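PDB 3BRN: lipocalin from Argas monolakensis, which binds serotonin in a pocket inside its lipocalin beta barrel and probably serves as a biogenic amine-binding protein of this soft tick. Local coordinates for residues Pro46-Thr49 and Ser55-Phe58; Val97-Tyr102 and Asp133-Gln138; Asp106-Arg109 and Tyr115-Trp118. One frame throughout, in Å; residues are numbered along the deposited sequence.

Interaction 1 of 3, residues Pro46-Thr49 and Ser55-Phe58; sequences PQNT and STSF. With SRO (serotonin), chain C.
P46 lies against T56 and F58 where the chain, having left strand 42-44, returns as strand 55-64. This is one end of the lipocalin barrel that holds serotonin. The first shell is mostly apolar. P46 CB meets the methyl CG2 of T56 at 3.7 Å, and the proline ring lies across the threonine side chain, nearly perpendicular to it. P46 CB also sits 3.8 Å from the carbonyl oxygen S57 O. Farther along the strand, P46 CG comes to 4.4 Å from F58 CB. Two residues on from P46, at the more exposed side, the N48 and T56 side chains run antiparallel alongside each other, with N48 OD1 3.4 Å from T56 OG1. The torsions of T56 split its two branches between these neighbours. OG1 is anti to the backbone N (chi1 -158°) and faces N48, while CG2 is left for P46. The ring of F58 turns away from P46 toward the ligand. Serotonin OH stands over one face, 3.5 Å above the plane and nearer the ring's perimeter than its centre. The ring atom nearest serotonin OH is F58 CD2. Alongside in the sheet, V75 and A73 of strand 67-78 hydrogen-bond to the backbones of T56 and F58. P46 also touches V19 of helix 15-20, which like F58 lines the serotonin pocket. F58 thus gives its CB to the proline patch and its ring to the pocket. The chemistry implies that van der Waals contact carries most of this junction, and that F58 offers serotonin a ring face beside its hydroxyl.

Interaction 2 of 3, residues Val97-Tyr102 and Asp133-Gln138; sequences VLFSDY and DTKFAQ
K135 of helix 131-140 lays its aliphatic chain against L98 and F99, at a classic beta bulge in the wall of the lipocalin barrel. The helix, which follows strand 115-120, packs on the outside of the barrel, as in lipocalins generally. L98 and F99 both face V107 of the neighbouring strand 105-109, and both bond to it through the backbone. The chain turns a corner at L98 before strand 99-100. The lysine reaches this corner from the helix by way of its torsions. K135 CG is anti to the backbone N (chi1 173°), the chain bends at chi2 (74°), and beyond that it runs extended. Its carbons thus pass the two residues in order. K135 CG meets F99 CB at 3.7 Å, and its approach to the F99 ring is oblique. K135 CE then lies 4.0 Å from L98 CB and 3.8 Å from the carbonyl oxygen L98 O. The F99 ring points off from the helix. It packs edge-to-face with F9 and also meets F13, so the N-terminal part of the chain lies on that side. K135 also touches F9 and V107, so its chain bridges from the helix to the bulge and to the N-terminal segment. F136, the next residue of the helix, takes another direction and packs on Y115 and L117 of strand 115-120. Just past the bulge, S100 OG accepts from Y102 N at 3.1 Å, forming an ST turn. The polar end of K135 is linked to the bulge through water. One water molecule accepts from K135 NZ at 2.7 Å and donates to L98 O at 2.6 Å.

Interaction 3 of 3, residues Asp106-Arg109 and Tyr115-Trp118; sequences DVMR and YELW. With SRO (serotonin), chain C.
D106 and W118, paired across the hairpin, have similar first torsions: CG is anti to the carbonyl carbon in both (chi1 -48° and -65°). The pairing puts both side chains on the serotonin face; the torsions then turn the carboxylate toward the amine and the indole toward the ligand ring. D106 OD2 accepts from the ligand amine NZ at 2.8 Å. A positively charged amine would probably strengthen this bond. The other oxygen, D106 OD1, is held by S100 OG, which helps fix the carboxylate. Serotonin CD1 lies over the centre of the W118 ring, 3.3 Å above its plane. M108 shares this face. Its chain bends at chi2, CG passes W118 CD1 at 3.7 Å, and CE comes to 3.5 Å from serotonin CD1. E116 steadies the indole: W118 NE1 donates to E116 OE1 at 2.8 Å. The oxygen lies in the ring plane, but the N-H meets it from above the carboxylate plane. The backbones form an antiparallel beta hairpin. D106-W118 and M108-E116 are hydrogen-bonded pairs; V107-L117 and R109-Y115 are non-hydrogen-bonded. M108 N donates to E116 O at 2.9 Å. V107 and L117 lie on the other face, where V107 CG2 meets L117 CD1 at 4.1 Å. Beyond them, R109 lies alongside Y115, with R109 NE 3.8 Å from Y115 CE1, Y115 OH at the guanidinium edge and the planes 76° apart. Helix 131-140 covers this second face: K135 touches V107, V139 touches Y115, and C132 and D133 touch L117. Within the barrel wall, strand 26-32 flanks 115-120, while strands 93-97 and 99-100 flank 105-109.

Interactions 1 and 3 both reach serotonin, from different parts of the barrel. Their centres are 20 Å apart and their nearest atoms about 8 Å apart; they do not touch, but both contact the ligand. Its hydroxyl end lies by 55-58, and its amine and indole nitrogen side by the hairpin. Interaction 2 is next to interaction 3, with centres 7 Å apart. F99 O and V107 N, 2.8 Å apart, probably form a hydrogen bond between them. The S100 side chain in 97-102 makes this segment second shell to the pocket, through D106. The K135 contact itself is farther out, with the L98 side chain about 11 Å from serotonin. Interactions 1 and 2 lie on opposite sides of the chain's centre, 23 Å apart between centres.

Interaction 1 of 3, residues Pro46-Thr49 and Ser55-Phe58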
ATOM      1  N   PRO A  46      -5.122  -3.587   9.652  1.00 34.54           N
ATOM      2  CA  PRO A  46      -5.754  -3.197  10.916  1.00 38.73           C
ATOM      3  C   PRO A  46      -5.886  -4.395  11.843  1.00 41.84           C
ATOM      4  O   PRO A  46      -5.878  -5.543  11.380  1.00 42.30           O
ATOM      5  CB  PRO A  46      -7.137  -2.702  10.480  1.00 42.17           C
ATOM      6  CG  PRO A  46      -6.952  -2.311   9.060  1.00 36.87           C
ATOM      7  CD  PRO A  46      -5.991  -3.297   8.501  1.00 34.09           C
ATOM      8  N   GLN A  47      -5.958  -4.140  13.142  1.00 46.12           N
ATOM      9  CA  GLN A  47      -5.938  -5.230  14.108  1.00 49.83           C
ATOM     10  C   GLN A  47      -7.206  -6.090  14.041  1.00 52.07           C
ATOM     11  O   GLN A  47      -7.191  -7.288  14.358  1.00 51.67           O
ATOM     12  CB  GLN A  47      -5.696  -4.693  15.515  1.00 49.26           C
ATOM     13  CG  GLN A  47      -5.069  -5.714  16.444  1.00 63.32           C
ATOM     14  CD  GLN A  47      -4.200  -5.074  17.504  1.00 73.96           C
ATOM     15  OE1 GLN A  47      -4.491  -3.975  17.982  1.00 79.26           O
ATOM     16  NE2 GLN A  47      -3.113  -5.751  17.866  1.00 62.50           N
ATOM     17  N   ASN A  48      -8.279  -5.493  13.541  1.00 53.08           N
ATOM     18  CA  ASN A  48      -9.544  -6.197  13.386  1.00 54.19           C
ATOM     19  C   ASN A  48     -10.069  -6.124  11.953  1.00 53.63           C
ATOM     20  O   ASN A  48      -9.804  -5.161  11.228  1.00 52.54           O
ATOM     21  CB  ASN A  48     -10.574  -5.645  14.368  1.00 53.07           C
ATOM     22  CG  ASN A  48     -10.496  -4.143  14.502  1.00 60.28           C
ATOM     23  OD1 ASN A  48      -9.501  -3.523  14.113  1.00 61.30           O
ATOM     24  ND2 ASN A  48     -11.537  -3.546  15.071  1.00 64.55           N
ATOM     25  N   THR A  49     -10.757  -7.180  11.530  1.00 49.35           N
ATOM     26  CA  THR A  49     -11.261  -7.265  10.167  1.00 47.77           C
ATOM     27  C   THR A  49     -12.205  -6.118   9.800  1.00 45.39           C
ATOM     28  O   THR A  49     -13.031  -5.690  10.609  1.00 40.48           O
ATOM     29  CB  THR A  49     -11.908  -8.630   9.890  1.00 46.33           C
ATOM     30  OG1 THR A  49     -10.911  -9.653  10.008  1.00 47.85           O
ATOM     31  CG2 THR A  49     -12.491  -8.673   8.487  1.00 48.49           C
ATOM     32  N   SER A  55     -14.823   2.346   9.504  1.00 36.60           N
ATOM     33  CA  SER A  55     -13.615   3.098   9.850  1.00 38.64           C
ATOM     34  C   SER A  55     -12.895   2.338  10.935  1.00 39.02           C
ATOM     35  O   SER A  55     -13.522   1.641  11.734  1.00 42.37           O
ATOM     36  CB  SER A  55     -13.973   4.488  10.367  1.00 36.98           C
ATOM     37  OG  SER A  55     -14.503   5.292   9.332  1.00 41.67           O
ATOM     38  N   THR A  56     -11.578   2.469  10.981  1.00 36.23           N
ATOM     39  CA  THR A  56     -10.796   1.745  11.976  1.00 47.21           C
ATOM     40  C   THR A  56      -9.427   2.390  12.101  1.00 45.99           C
ATOM     41  O   THR A  56      -9.058   3.219  11.274  1.00 40.89           O
ATOM     42  CB  THR A  56     -10.622   0.258  11.585  1.00 47.54           C
ATOM     43  OG1 THR A  56     -10.316  -0.523  12.747  1.00 47.74           O
ATOM     44  CG2 THR A  56      -9.502   0.102  10.561  1.00 45.71           C
ATOM     45  N   SER A  57      -8.736   2.103  13.200  1.00 48.51           N
ATOM     46  CA  SER A  57      -7.369   2.580  13.387  1.00 43.18           C
ATOM     47  C   SER A  57      -6.423   1.648  12.665  1.00 42.65           C
ATOM     48  O   SER A  57      -6.687   0.451  12.556  1.00 36.78           O
ATOM     49  CB  SER A  57      -6.995   2.572  14.881  1.00 51.36           C
ATOM     50  OG  SER A  57      -7.824   3.427  15.639  1.00 52.74           O
ATOM     51  N   PHE A  58      -5.281   2.180  12.226  1.00 41.53           N
ATOM     52  CA  PHE A  58      -4.234   1.337  11.678  1.00 40.28           C
ATOM     53  C   PHE A  58      -2.897   1.976  11.971  1.00 34.86           C
ATOM     54  O   PHE A  58      -2.822   3.172  12.250  1.00 37.24           O
ATOM     55  CB  PHE A  58      -4.408   1.122  10.168  1.00 37.86           C
ATOM     56  CG  PHE A  58      -4.097   2.336   9.341  1.00 35.55           C
ATOM     57  CD1 PHE A  58      -4.998   3.382   9.265  1.00 31.08           C
ATOM     58  CD2 PHE A  58      -2.905   2.429   8.639  1.00 36.08           C
ATOM     59  CE1 PHE A  58      -4.693   4.519   8.567  1.00 32.27           C
ATOM     60  CE2 PHE A  58      -2.598   3.554   7.920  1.00 30.02           C
ATOM     61  CZ  PHE A  58      -3.507   4.598   7.855  1.00 39.92           C
TER
HETATM   62  OH  SRO C 158      -4.537   1.056   5.818  1.00 30.72           O
HETATM   63  CZ3 SRO C 158      -4.042   1.506   4.619  1.00 20.96           C
HETATM   64  CH2 SRO C 158      -4.093   2.877   4.378  1.00 22.30           C
HETATM   65  CZ2 SRO C 158      -3.498   3.413   3.233  1.00 29.99           C
HETATM   66  CE2 SRO C 158      -2.934   2.517   2.337  1.00 20.32           C
HETATM   67  NE1 SRO C 158      -2.336   2.639   1.125  1.00 19.00           N
HETATM   68  CD1 SRO C 158      -1.942   1.417   0.695  1.00 18.43           C
HETATM   69  CG  SRO C 158      -2.327   0.467   1.642  1.00 20.61           C
HETATM   70  CD2 SRO C 158      -2.966   1.171   2.659  1.00 25.20           C
HETATM   71  CE3 SRO C 158      -3.501   0.697   3.757  1.00 28.32           C
HETATM   72  CB  SRO C 158      -2.120  -1.025   1.539  1.00 25.24           C
HETATM   73  CA  SRO C 158      -3.476  -1.745   1.399  1.00 24.56           C
HETATM   74  NZ  SRO C 158      -3.246  -3.191   1.472  1.00 24.95           N

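Interaction 2 of 3, residues Val97-Tyr102 and Asp133-Gln138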
ATOM      1  N   VAL A  97      -7.847   2.068  -5.022  1.00 26.46           N
ATOM      2  CA  VAL A  97      -7.281   0.779  -5.403  1.00 29.63           C
ATOM      3  C   VAL A  97      -7.505   0.539  -6.897  1.00 28.82           C
ATOM      4  O   VAL A  97      -8.637   0.410  -7.325  1.00 28.91           O
ATOM      5  CB  VAL A  97      -7.886  -0.368  -4.592  1.00 28.13           C
ATOM      6  CG1 VAL A  97      -7.112  -1.655  -4.856  1.00 33.36           C
ATOM      7  CG2 VAL A  97      -7.885  -0.024  -3.093  1.00 28.26           C
ATOM      8  N   LEU A  98      -6.432   0.557  -7.686  1.00 26.84           N
ATOM      9  CA  LEU A  98      -6.558   0.352  -9.133  1.00 31.73           C
ATOM     10  C   LEU A  98      -6.519  -1.135  -9.431  1.00 28.88           C
ATOM     11  O   LEU A  98      -7.007  -1.580 -10.454  1.00 27.82           O
ATOM     12  CB  LEU A  98      -5.420   1.060  -9.868  1.00 29.39           C
ATOM     13  CG  LEU A  98      -5.313   2.555  -9.556  1.00 34.54           C
ATOM     14  CD1 LEU A  98      -4.174   3.117 -10.365  1.00 31.12           C
ATOM     15  CD2 LEU A  98      -6.648   3.251  -9.885  1.00 29.86           C
ATOM     16  N   PHE A  99      -5.809  -1.875  -8.588  1.00 27.55           N
ATOM     17  CA  PHE A  99      -5.731  -3.319  -8.714  1.00 30.47           C
ATOM     18  C   PHE A  99      -5.240  -3.947  -7.417  1.00 29.48           C
ATOM     19  O   PHE A  99      -4.450  -3.365  -6.698  1.00 29.54           O
ATOM     20  CB  PHE A  99      -4.814  -3.717  -9.881  1.00 30.48           C
ATOM     21  CG  PHE A  99      -4.541  -5.194  -9.963  1.00 32.40           C
ATOM     22  CD1 PHE A  99      -5.394  -6.037 -10.660  1.00 35.21           C
ATOM     23  CD2 PHE A  99      -3.422  -5.736  -9.351  1.00 37.20           C
ATOM     24  CE1 PHE A  99      -5.152  -7.403 -10.721  1.00 37.45           C
ATOM     25  CE2 PHE A  99      -3.189  -7.099  -9.392  1.00 38.39           C
ATOM     26  CZ  PHE A  99      -4.042  -7.928 -10.099  1.00 36.86           C
ATOM     27  N   SER A 100      -5.707  -5.153  -7.113  1.00 34.25           N
ATOM     28  CA  SER A 100      -5.206  -5.842  -5.928  1.00 29.04           C
ATOM     29  C   SER A 100      -5.508  -7.316  -6.075  1.00 32.84           C
ATOM     30  O   SER A 100      -6.429  -7.676  -6.801  1.00 32.10           O
ATOM     31  CB  SER A 100      -5.904  -5.306  -4.682  1.00 28.65           C
ATOM     32  OG  SER A 100      -5.353  -5.883  -3.511  1.00 28.90           O
ATOM     33  N   ASP A 101      -4.681  -8.165  -5.468  1.00 34.76           N
ATOM     34  CA  ASP A 101      -4.977  -9.594  -5.406  1.00 42.41           C
ATOM     35  C   ASP A 101      -5.427  -9.978  -3.995  1.00 33.97           C
ATOM     36  O   ASP A 101      -5.675 -11.144  -3.699  1.00 38.78           O
ATOM     37  CB  ASP A 101      -3.779 -10.435  -5.867  1.00 42.46           C
ATOM     38  CG  ASP A 101      -2.599 -10.353  -4.915  1.00 47.16           C
ATOM     39  OD1 ASP A 101      -2.666  -9.593  -3.922  1.00 40.42           O
ATOM     40  OD2 ASP A 101      -1.604 -11.063  -5.163  1.00 46.72           O
ATOM     41  N   TYR A 102      -5.528  -8.978  -3.125  1.00 34.85           N
ATOM     42  CA  TYR A 102      -6.142  -9.160  -1.816  1.00 39.11           C
ATOM     43  C   TYR A 102      -5.259 -10.008  -0.905  1.00 42.62           C
ATOM     44  O   TYR A 102      -5.712 -10.506   0.126  1.00 37.62           O
ATOM     45  CB  TYR A 102      -7.523  -9.802  -1.956  1.00 35.62           C
ATOM     46  CG  TYR A 102      -8.531  -8.936  -2.677  1.00 40.88           C
ATOM     47  CD1 TYR A 102      -8.358  -7.562  -2.764  1.00 37.16           C
ATOM     48  CD2 TYR A 102      -9.656  -9.494  -3.272  1.00 44.37           C
ATOM     49  CE1 TYR A 102      -9.277  -6.766  -3.422  1.00 34.30           C
ATOM     50  CE2 TYR A 102     -10.579  -8.707  -3.932  1.00 41.24           C
ATOM     51  CZ  TYR A 102     -10.385  -7.344  -4.004  1.00 49.11           C
ATOM     52  OH  TYR A 102     -11.302  -6.556  -4.661  1.00 46.90           O
ATOM     53  N   ASP A 133       3.184  -5.915 -10.805  1.00 37.33           N
ATOM     54  CA  ASP A 133       4.255  -5.297 -11.535  1.00 37.44           C
ATOM     55  C   ASP A 133       3.730  -4.894 -12.904  1.00 34.45           C
ATOM     56  O   ASP A 133       3.940  -3.834 -13.349  1.00 32.99           O
ATOM     57  CB  ASP A 133       5.422  -6.244 -11.674  1.00 37.43           C
ATOM     58  CG  ASP A 133       6.544  -5.940 -10.728  1.00 41.87           C
ATOM     59  OD1 ASP A 133       6.677  -4.810 -10.304  1.00 45.55           O
ATOM     60  OD2 ASP A 133       7.309  -6.855 -10.436  1.00 46.85           O
ATOM     61  N   THR A 134       3.022  -5.786 -13.549  1.00 35.65           N
ATOM     62  CA  THR A 134       2.446  -5.486 -14.848  1.00 30.60           C
ATOM     63  C   THR A 134       1.502  -4.284 -14.795  1.00 34.18           C
ATOM     64  O   THR A 134       1.429  -3.506 -15.744  1.00 33.48           O
ATOM     65  CB  THR A 134       1.692  -6.703 -15.432  1.00 33.51           C
ATOM     66  OG1 THR A 134       2.576  -7.829 -15.506  1.00 38.05           O
ATOM     67  CG2 THR A 134       1.162  -6.387 -16.816  1.00 33.65           C
ATOM     68  N   LYS A 135       0.703  -4.193 -13.738  1.00 29.53           N
ATOM     69  CA  LYS A 135      -0.299  -3.132 -13.645  1.00 30.07           C
ATOM     70  C   LYS A 135       0.391  -1.813 -13.333  1.00 28.73           C
ATOM     71  O   LYS A 135       0.041  -0.761 -13.882  1.00 29.01           O
ATOM     72  CB  LYS A 135      -1.341  -3.469 -12.574  1.00 27.49           C
ATOM     73  CG  LYS A 135      -2.332  -2.351 -12.271  1.00 34.69           C
ATOM     74  CD  LYS A 135      -3.361  -2.195 -13.385  1.00 31.29           C
ATOM     75  CE  LYS A 135      -4.274  -0.996 -13.101  1.00 32.53           C
ATOM     76  NZ  LYS A 135      -5.372  -0.956 -14.126  1.00 28.86           N
ATOM     77  N   PHE A 136       1.344  -1.865 -12.410  1.00 27.99           N
ATOM     78  CA  PHE A 136       2.057  -0.653 -12.016  1.00 28.47           C
ATOM     79  C   PHE A 136       2.807  -0.067 -13.218  1.00 28.00           C
ATOM     80  O   PHE A 136       2.737   1.149 -13.479  1.00 31.35           O
ATOM     81  CB  PHE A 136       2.997  -0.941 -10.824  1.00 29.65           C
ATOM     82  CG  PHE A 136       3.840   0.244 -10.418  1.00 31.89           C
ATOM     83  CD1 PHE A 136       3.272   1.296  -9.713  1.00 31.60           C
ATOM     84  CD2 PHE A 136       5.153   0.359 -10.848  1.00 32.00           C
ATOM     85  CE1 PHE A 136       4.018   2.430  -9.376  1.00 30.54           C
ATOM     86  CE2 PHE A 136       5.909   1.493 -10.526  1.00 36.44           C
ATOM     87  CZ  PHE A 136       5.324   2.526  -9.780  1.00 28.30           C
ATOM     88  N   ALA A 137       3.430  -0.935 -14.004  1.00 36.24           N
ATOM     89  CA  ALA A 137       4.085  -0.507 -15.252  1.00 37.86           C
ATOM     90  C   ALA A 137       3.106   0.144 -16.207  1.00 40.09           C
ATOM     91  O   ALA A 137       3.416   1.175 -16.806  1.00 40.43           O
ATOM     92  CB  ALA A 137       4.801  -1.680 -15.940  1.00 38.14           C
ATOM     93  N   GLN A 138       1.912  -0.432 -16.345  1.00 41.17           N
ATOM     94  CA  GLN A 138       0.905   0.180 -17.211  1.00 37.60           C
ATOM     95  C   GLN A 138       0.548   1.595 -16.804  1.00 36.29           C
ATOM     96  O   GLN A 138       0.473   2.474 -17.652  1.00 39.92           O
ATOM     97  CB  GLN A 138      -0.364  -0.673 -17.312  1.00 36.16           C
ATOM     98  CG  GLN A 138      -0.385  -1.565 -18.525  1.00 47.01           C
ATOM     99  CD  GLN A 138      -1.610  -2.460 -18.580  1.00 61.31           C
ATOM    100  OE1 GLN A 138      -2.741  -1.951 -18.098  1.00 65.72           O
ATOM    101  NE2 GLN A 138      -1.525  -3.619 -18.993  1.00 42.68           N
TER
HETATM  102  O   HOH W   1      -6.860  -2.812 -12.793  1.00 30.41           O

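Interaction 3 of 3, residues Asp106-Arg109 and Tyr115-Trp118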
ATOM      1  N   ASP A 106      -0.805  -4.536  -4.022  1.00 29.58           N
ATOM      2  CA  ASP A 106      -1.819  -3.625  -4.489  1.00 26.71           C
ATOM      3  C   ASP A 106      -1.192  -2.627  -5.429  1.00 25.11           C
ATOM      4  O   ASP A 106      -0.059  -2.263  -5.246  1.00 31.19           O
ATOM      5  CB  ASP A 106      -2.385  -2.794  -3.362  1.00 30.37           C
ATOM      6  CG  ASP A 106      -2.764  -3.586  -2.174  1.00 36.29           C
ATOM      7  OD1 ASP A 106      -3.674  -4.389  -2.249  1.00 35.89           O
ATOM      8  OD2 ASP A 106      -2.188  -3.336  -1.141  1.00 41.33           O
ATOM      9  N   VAL A 107      -1.949  -2.116  -6.378  1.00 27.07           N
ATOM     10  CA  VAL A 107      -1.544  -0.909  -7.092  1.00 24.89           C
ATOM     11  C   VAL A 107      -2.579   0.183  -6.809  1.00 28.57           C
ATOM     12  O   VAL A 107      -3.767  -0.033  -6.996  1.00 28.50           O
ATOM     13  CB  VAL A 107      -1.469  -1.173  -8.601  1.00 24.81           C
ATOM     14  CG1 VAL A 107      -1.144   0.148  -9.357  1.00 23.99           C
ATOM     15  CG2 VAL A 107      -0.427  -2.273  -8.867  1.00 25.77           C
ATOM     16  N   MET A 108      -2.111   1.355  -6.388  1.00 25.26           N
ATOM     17  CA  MET A 108      -2.985   2.423  -5.948  1.00 28.70           C
ATOM     18  C   MET A 108      -2.737   3.671  -6.790  1.00 26.76           C
ATOM     19  O   MET A 108      -1.625   3.893  -7.292  1.00 28.04           O
ATOM     20  CB  MET A 108      -2.641   2.814  -4.495  1.00 29.02           C
ATOM     21  CG  MET A 108      -2.643   1.682  -3.480  1.00 33.17           C
ATOM     22  SD  MET A 108      -4.199   0.803  -3.385  1.00 33.06           S
ATOM     23  CE  MET A 108      -4.005   0.037  -1.768  1.00 41.29           C
ATOM     24  N   ARG A 109      -3.718   4.568  -6.755  1.00 28.32           N
ATOM     25  CA  ARG A 109      -3.451   5.979  -7.035  1.00 29.08           C
ATOM     26  C   ARG A 109      -3.475   6.671  -5.660  1.00 29.82           C
ATOM     27  O   ARG A 109      -4.477   6.611  -4.970  1.00 36.69           O
ATOM     28  CB  ARG A 109      -4.531   6.581  -7.936  1.00 33.70           C
ATOM     29  CG  ARG A 109      -4.221   8.025  -8.362  1.00 33.93           C
ATOM     30  CD  ARG A 109      -5.321   8.605  -9.268  1.00 37.96           C
ATOM     31  NE  ARG A 109      -5.416   7.851 -10.515  1.00 48.48           N
ATOM     32  CZ  ARG A 109      -6.462   7.119 -10.888  1.00 60.01           C
ATOM     33  NH1 ARG A 109      -7.594   7.141 -10.189  1.00 61.20           N
ATOM     34  NH2 ARG A 109      -6.383   6.390 -11.993  1.00 53.53           N
ATOM     35  N   TYR A 115       1.151   7.217  -8.616  1.00 31.28           N
ATOM     36  CA  TYR A 115       0.921   5.803  -8.572  1.00 30.46           C
ATOM     37  C   TYR A 115       1.827   5.071  -7.611  1.00 28.63           C
ATOM     38  O   TYR A 115       2.928   5.444  -7.436  1.00 25.73           O
ATOM     39  CB  TYR A 115       0.976   5.187  -9.971  1.00 30.02           C
ATOM     40  CG  TYR A 115      -0.004   5.826 -10.894  1.00 34.23           C
ATOM     41  CD1 TYR A 115      -1.325   5.587 -10.755  1.00 32.34           C
ATOM     42  CD2 TYR A 115       0.396   6.730 -11.842  1.00 38.61           C
ATOM     43  CE1 TYR A 115      -2.217   6.180 -11.545  1.00 49.34           C
ATOM     44  CE2 TYR A 115      -0.503   7.339 -12.650  1.00 40.86           C
ATOM     45  CZ  TYR A 115      -1.812   7.061 -12.496  1.00 48.10           C
ATOM     46  OH  TYR A 115      -2.764   7.623 -13.237  1.00 46.80           O
ATOM     47  N   GLU A 116       1.337   3.980  -7.056  1.00 30.83           N
ATOM     48  CA  GLU A 116       2.022   3.299  -5.957  1.00 31.02           C
ATOM     49  C   GLU A 116       1.897   1.797  -6.084  1.00 28.92           C
ATOM     50  O   GLU A 116       0.810   1.275  -6.341  1.00 27.72           O
ATOM     51  CB  GLU A 116       1.403   3.715  -4.619  1.00 30.50           C
ATOM     52  CG  GLU A 116       1.562   5.210  -4.319  1.00 34.47           C
ATOM     53  CD  GLU A 116       0.895   5.622  -3.016  1.00 43.31           C
ATOM     54  OE1 GLU A 116       0.104   4.818  -2.465  1.00 40.35           O
ATOM     55  OE2 GLU A 116       1.085   6.788  -2.598  1.00 38.85           O
ATOM     56  N   LEU A 117       2.979   1.103  -5.768  1.00 28.15           N
ATOM     57  CA  LEU A 117       2.925  -0.342  -5.635  1.00 29.41           C
ATOM     58  C   LEU A 117       3.209  -0.677  -4.178  1.00 30.36           C
ATOM     59  O   LEU A 117       4.284  -0.369  -3.673  1.00 32.15           O
ATOM     60  CB  LEU A 117       3.985  -0.984  -6.538  1.00 29.55           C
ATOM     61  CG  LEU A 117       4.210  -2.492  -6.388  1.00 35.29           C
ATOM     62  CD1 LEU A 117       2.970  -3.273  -6.773  1.00 29.49           C
ATOM     63  CD2 LEU A 117       5.400  -2.917  -7.248  1.00 30.74           C
ATOM     64  N   TRP A 118       2.274  -1.341  -3.535  1.00 29.04           N
ATOM     65  CA  TRP A 118       2.436  -1.785  -2.176  1.00 28.45           C
ATOM     66  C   TRP A 118       2.569  -3.284  -2.153  1.00 30.77           C
ATOM     67  O   TRP A 118       1.883  -3.946  -2.856  1.00 31.89           O
ATOM     68  CB  TRP A 118       1.279  -1.325  -1.326  1.00 28.21           C
ATOM     69  CG  TRP A 118       1.129   0.104  -1.124  1.00 26.49           C
ATOM     70  CD1 TRP A 118       0.613   0.970  -1.978  1.00 27.25           C
ATOM     71  CD2 TRP A 118       1.502   0.844   0.020  1.00 30.76           C
ATOM     72  NE1 TRP A 118       0.618   2.207  -1.467  1.00 30.20           N
ATOM     73  CE2 TRP A 118       1.178   2.165  -0.228  1.00 33.64           C
ATOM     74  CE3 TRP A 118       2.090   0.524   1.230  1.00 35.19           C
ATOM     75  CZ2 TRP A 118       1.383   3.156   0.699  1.00 30.14           C
ATOM     76  CZ3 TRP A 118       2.303   1.514   2.129  1.00 32.61           C
ATOM     77  CH2 TRP A 118       1.950   2.802   1.875  1.00 33.61           C
TER
HETATM   78  OH  SRO C 158      -4.537   1.056   5.818  1.00 30.72           O
HETATM   79  CZ3 SRO C 158      -4.042   1.506   4.619  1.00 20.96           C
HETATM   80  CH2 SRO C 158      -4.093   2.877   4.378  1.00 22.30           C
HETATM   81  CZ2 SRO C 158      -3.498   3.413   3.233  1.00 29.99           C
HETATM   82  CE2 SRO C 158      -2.934   2.517   2.337  1.00 20.32           C
HETATM   83  NE1 SRO C 158      -2.336   2.639   1.125  1.00 19.00           N
HETATM   84  CD1 SRO C 158      -1.942   1.417   0.695  1.00 18.43           C
HETATM   85  CG  SRO C 158      -2.327   0.467   1.642  1.00 20.61           C
HETATM   86  CD2 SRO C 158      -2.966   1.171   2.659  1.00 25.20           C
HETATM   87  CE3 SRO C 158      -3.501   0.697   3.757  1.00 28.32           C
HETATM   88  CB  SRO C 158      -2.120  -1.025   1.539  1.00 25.24           C
HETATM   89  CA  SRO C 158      -3.476  -1.745   1.399  1.00 24.56           C
HETATM   90  NZ  SRO C 158      -3.246  -3.191   1.472  1.00 24.95           N